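Local coordinates for protein yahD a copper inducible hydrolase (Lactococcus lactis subsp. lactis, PDB 3OG9) that is a copper-inducible alpha/beta-hydrolase-fold protein that binds D-malate in its pocket and probably acts as a hydrolase, at residues A[116-124]-A[139-150]. Sequence-based numbering, arbitrary orientation. Where two conformers were deposited one is given.
Sequences ALNMFLRGK and EDFEQTVQLDDK
Arg122 and Glu139 meet through a bend in one chain and a straight run in the other: the arginine bends at chi2 (-78°) and then runs out straight, while the glutamate, its CG set between backbone N and carbonyl carbon (chi1 48°), reaches out extended. The guanidinium grips the carboxylate side-on, Arg122 NE to Glu139 OE2 and Arg122 NH2 to Glu139 OE1, both at 3.0 Å; both oxygens lie in the guanidinium plane but are approached from above the carboxylate plane. OE2 also receives a nearly straight bond from Asn118 ND2 on its anti lone pair, and a water links it to Asn118 OD1, so the amide uses both its ends. Phe141 supplies a flat surface, the guanidinium lying on one ring face with planes 2° apart and centres 3.8 Å apart, a cation-pi stack. An alanine in place of Glu139 would probably leave the Arg122 charge without its mate and Asn118 ND2 without its acceptor. Gly123, the first residue to leave helical angles, closes the last turn in a Schellman motif, its positive phi favouring glycine. Farther along, Leu147 CD1 sits over a face of Phe120, 3.7 Å from Phe120 CE2, while Lys150 lays its aliphatic CG near CZ and sends NZ to Phe127 O. The loop between strands 129-133 and 151-156 thus packs against the C-terminal end of helix 111-121, which follows the probable nucleophile elbow of this alpha/beta-hydrolase fold.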
loop_
_atom_site.group_PDB
_atom_site.type_symbol
_atom_site.label_atom_id
_atom_site.label_comp_id
_atom_site.label_asym_id
_atom_site.label_seq_id
_atom_site.Cartn_x
_atom_site.Cartn_y
_atom_site.Cartn_z
ATOM N N ALA A 116 -2.989 0.045 -2.339
ATOM C CA ALA A 116 -1.766 0.072 -3.201
ATOM C C ALA A 116 -1.632 -1.229 -4.014
ATOM O O ALA A 116 -1.362 -1.227 -5.240
ATOM C CB ALA A 116 -0.516 0.293 -2.351
ATOM N N LEU A 117 -1.812 -2.333 -3.305
ATOM C CA LEU A 117 -1.715 -3.662 -3.889
ATOM C C LEU A 117 -2.804 -3.907 -4.920
ATOM O O LEU A 117 -2.564 -4.474 -5.988
ATOM C CB LEU A 117 -1.802 -4.698 -2.791
ATOM C CG LEU A 117 -0.550 -4.846 -1.953
ATOM C CD1 LEU A 117 -0.916 -5.702 -0.727
ATOM C CD2 LEU A 117 0.593 -5.465 -2.772
ATOM N N ASN A 118 -4.005 -3.434 -4.616
ATOM C CA ASN A 118 -5.095 -3.545 -5.577
ATOM C C ASN A 118 -4.886 -2.693 -6.847
ATOM O O ASN A 118 -5.088 -3.188 -7.958
ATOM C CB ASN A 118 -6.428 -3.228 -4.889
ATOM C CG ASN A 118 -7.627 -3.494 -5.795
ATOM O OD1 ASN A 118 -8.094 -2.597 -6.490
ATOM N ND2 ASN A 118 -8.118 -4.732 -5.787
ATOM N N MET A 119 -4.469 -1.433 -6.683
ATOM C CA MET A 119 -4.133 -0.558 -7.816
ATOM C C MET A 119 -3.056 -1.159 -8.728
ATOM O O MET A 119 -3.149 -1.061 -9.956
ATOM C CB MET A 119 -3.662 0.797 -7.310
ATOM C CG MET A 119 -4.846 1.648 -6.816
ATOM S SD MET A 119 -4.395 3.307 -6.279
ATOM C CE MET A 119 -3.064 2.980 -5.148
ATOM N N PHE A 120 -2.061 -1.775 -8.107
ATOM C CA PHE A 120 -0.906 -2.370 -8.800
ATOM C C PHE A 120 -1.417 -3.537 -9.643
ATOM O O PHE A 120 -1.125 -3.636 -10.861
ATOM C CB PHE A 120 0.044 -2.896 -7.731
ATOM C CG PHE A 120 1.429 -3.216 -8.220
ATOM C CD1 PHE A 120 2.127 -2.318 -9.022
ATOM C CD2 PHE A 120 2.052 -4.387 -7.818
ATOM C CE1 PHE A 120 3.446 -2.588 -9.448
ATOM C CE2 PHE A 120 3.367 -4.668 -8.226
ATOM C CZ PHE A 120 4.062 -3.750 -9.044
ATOM N N LEU A 121 -2.189 -4.406 -8.995
ATOM C CA LEU A 121 -2.714 -5.619 -9.635
ATOM C C LEU A 121 -3.771 -5.322 -10.713
ATOM O O LEU A 121 -3.925 -6.095 -11.667
ATOM C CB LEU A 121 -3.275 -6.572 -8.572
ATOM C CG LEU A 121 -2.210 -7.345 -7.799
ATOM C CD1 LEU A 121 -2.774 -7.966 -6.546
ATOM C CD2 LEU A 121 -1.592 -8.423 -8.678
ATOM N N ARG A 122 -4.496 -4.218 -10.549
ATOM C CA ARG A 122 -5.471 -3.780 -11.530
ATOM C C ARG A 122 -4.813 -2.992 -12.649
ATOM O O ARG A 122 -5.508 -2.613 -13.599
ATOM C CB ARG A 122 -6.531 -2.886 -10.862
ATOM C CG ARG A 122 -7.592 -3.633 -10.033
ATOM C CD ARG A 122 -8.617 -4.253 -10.951
ATOM N NE ARG A 122 -9.758 -4.870 -10.286
ATOM C CZ ARG A 122 -10.772 -5.410 -10.950
ATOM N NH1 ARG A 122 -10.763 -5.404 -12.276
ATOM N NH2 ARG A 122 -11.792 -5.957 -10.310
ATOM N N GLY A 123 -3.516 -2.679 -12.511
ATOM C CA GLY A 123 -2.785 -1.861 -13.504
ATOM C C GLY A 123 -3.196 -0.390 -13.568
ATOM O O GLY A 123 -3.061 0.256 -14.610
ATOM N N LYS A 124 -3.687 0.150 -12.455
ATOM C CA LYS A 124 -4.087 1.554 -12.412
ATOM C C LYS A 124 -2.898 2.489 -12.147
ATOM O O LYS A 124 -2.918 3.655 -12.576
ATOM C CB LYS A 124 -5.197 1.791 -11.389
ATOM C CG LYS A 124 -6.527 1.071 -11.636
ATOM C CD LYS A 124 -7.589 1.648 -10.660
ATOM C CE LYS A 124 -8.947 1.012 -10.872
ATOM N NZ LYS A 124 -10.104 1.735 -10.205
ATOM N N GLU A 139 -10.221 -8.414 -3.443
ATOM C CA GLU A 139 -11.140 -9.001 -4.397
ATOM C C GLU A 139 -10.413 -10.021 -5.287
ATOM O O GLU A 139 -9.188 -9.945 -5.488
ATOM C CB GLU A 139 -11.804 -7.897 -5.253
ATOM C CG GLU A 139 -10.792 -6.895 -5.805
ATOM C CD GLU A 139 -11.312 -6.071 -6.981
ATOM O OE1 GLU A 139 -12.462 -6.362 -7.457
ATOM O OE2 GLU A 139 -10.552 -5.156 -7.432
ATOM N N ASP A 140 -11.167 -10.977 -5.816
ATOM C CA ASP A 140 -10.624 -11.910 -6.802
ATOM C C ASP A 140 -11.107 -11.435 -8.175
ATOM O O ASP A 140 -12.294 -11.119 -8.343
ATOM C CB ASP A 140 -11.114 -13.325 -6.497
ATOM C CG ASP A 140 -10.361 -14.401 -7.288
ATOM O OD1 ASP A 140 -9.316 -14.096 -7.912
ATOM O OD2 ASP A 140 -10.819 -15.563 -7.281
ATOM N N PHE A 141 -10.193 -11.347 -9.143
ATOM C CA PHE A 141 -10.517 -10.901 -10.504
ATOM C C PHE A 141 -9.488 -11.423 -11.505
ATOM O O PHE A 141 -8.501 -12.016 -11.105
ATOM C CB PHE A 141 -10.613 -9.368 -10.590
ATOM C CG PHE A 141 -9.363 -8.643 -10.127
ATOM C CD1 PHE A 141 -8.455 -8.131 -11.061
ATOM C CD2 PHE A 141 -9.105 -8.457 -8.760
ATOM C CE1 PHE A 141 -7.297 -7.460 -10.644
ATOM C CE2 PHE A 141 -7.947 -7.782 -8.334
ATOM C CZ PHE A 141 -7.045 -7.294 -9.272
ATOM N N GLU A 142 -9.742 -11.205 -12.797
ATOM C CA GLU A 142 -8.778 -11.532 -13.859
ATOM C C GLU A 142 -7.771 -10.393 -14.027
ATOM O O GLU A 142 -8.117 -9.309 -14.534
ATOM C CB GLU A 142 -9.495 -11.824 -15.188
ATOM C CG GLU A 142 -8.574 -12.400 -16.276
ATOM C CD GLU A 142 -9.215 -12.401 -17.659
ATOM O OE1 GLU A 142 -10.369 -12.860 -17.764
ATOM O OE2 GLU A 142 -8.569 -11.946 -18.641
ATOM N N GLN A 143 -6.544 -10.634 -13.565
ATOM C CA GLN A 143 -5.440 -9.673 -13.706
ATOM C C GLN A 143 -4.907 -9.764 -15.124
ATOM O O GLN A 143 -4.441 -10.815 -15.531
ATOM C CB GLN A 143 -4.275 -10.001 -12.762
ATOM C CG GLN A 143 -4.435 -9.596 -11.301
ATOM C CD GLN A 143 -5.096 -10.678 -10.465
ATOM O OE1 GLN A 143 -5.016 -11.864 -10.793
ATOM N NE2 GLN A 143 -5.746 -10.278 -9.381
ATOM N N THR A 144 -4.979 -8.661 -15.865
ATOM C CA THR A 144 -4.344 -8.571 -17.180
ATOM C C THR A 144 -3.109 -7.688 -17.058
ATOM O O THR A 144 -2.804 -6.907 -17.983
ATOM C CB THR A 144 -5.266 -7.928 -18.251
ATOM O OG1 THR A 144 -5.503 -6.547 -17.921
ATOM C CG2 THR A 144 -6.612 -8.694 -18.383
ATOM N N VAL A 145 -2.456 -7.741 -15.895
ATOM C CA VAL A 145 -1.176 -7.069 -15.725
ATOM C C VAL A 145 -0.054 -8.068 -15.798
ATOM O O VAL A 145 -0.165 -9.196 -15.347
ATOM C CB VAL A 145 -1.026 -6.264 -14.398
ATOM C CG1 VAL A 145 -1.762 -4.954 -14.484
ATOM C CG2 VAL A 145 -1.445 -7.090 -13.184
ATOM N N GLN A 146 1.029 -7.629 -16.393
ATOM C CA GLN A 146 2.258 -8.376 -16.356
ATOM C C GLN A 146 3.190 -7.524 -15.519
ATOM O O GLN A 146 3.391 -6.331 -15.795
ATOM C CB GLN A 146 2.768 -8.595 -17.782
ATOM C CG GLN A 146 2.469 -10.006 -18.345
ATOM C CD GLN A 146 1.204 -10.649 -17.778
ATOM O OE1 GLN A 146 1.268 -11.550 -16.920
ATOM N NE2 GLN A 146 0.043 -10.182 -18.246
ATOM N N LEU A 147 3.708 -8.129 -14.467
ATOM C CA LEU A 147 4.558 -7.430 -13.505
ATOM C C LEU A 147 5.861 -8.213 -13.306
ATOM O O LEU A 147 6.400 -8.270 -12.200
ATOM C CB LEU A 147 3.804 -7.293 -12.182
ATOM C CG LEU A 147 2.511 -6.478 -12.219
ATOM C CD1 LEU A 147 1.787 -6.650 -10.897
ATOM C CD2 LEU A 147 2.800 -5.032 -12.496
ATOM N N ASP A 148 6.379 -8.770 -14.396
ATOM C CA ASP A 148 7.428 -9.804 -14.306
ATOM C C ASP A 148 8.740 -9.292 -13.714
ATOM O O ASP A 148 9.498 -10.073 -13.152
ATOM C CB ASP A 148 7.689 -10.414 -15.689
ATOM C CG ASP A 148 7.834 -11.938 -15.668
ATOM O OD1 ASP A 148 7.955 -12.482 -16.786
ATOM O OD2 ASP A 148 7.834 -12.616 -14.589
ATOM N N ASP A 149 8.999 -7.987 -13.813
ATOM C CA ASP A 149 10.283 -7.422 -13.358
ATOM C C ASP A 149 10.206 -6.793 -11.945
ATOM O O ASP A 149 11.205 -6.295 -11.438
ATOM C CB ASP A 149 10.755 -6.357 -14.359
ATOM C CG ASP A 149 9.725 -5.220 -14.571
ATOM O OD1 ASP A 149 8.477 -5.427 -14.435
ATOM O OD2 ASP A 149 10.172 -4.106 -14.926
ATOM N N LYS A 150 9.013 -6.792 -11.342
ATOM C CA LYS A 150 8.740 -5.991 -10.153
ATOM C C LYS A 150 9.116 -6.701 -8.854
ATOM O O LYS A 150 9.072 -7.940 -8.771
ATOM C CB LYS A 150 7.245 -5.599 -10.114
ATOM C CG LYS A 150 6.762 -4.875 -11.375
ATOM C CD LYS A 150 7.395 -3.530 -11.532
ATOM C CE LYS A 150 6.609 -2.718 -12.570
ATOM N NZ LYS A 150 7.192 -1.384 -12.576
HETATM O O HOH W 1 -10.691 -2.181 -7.704
HETATM O O HOH W 2 -5.313 -6.338 -14.328
#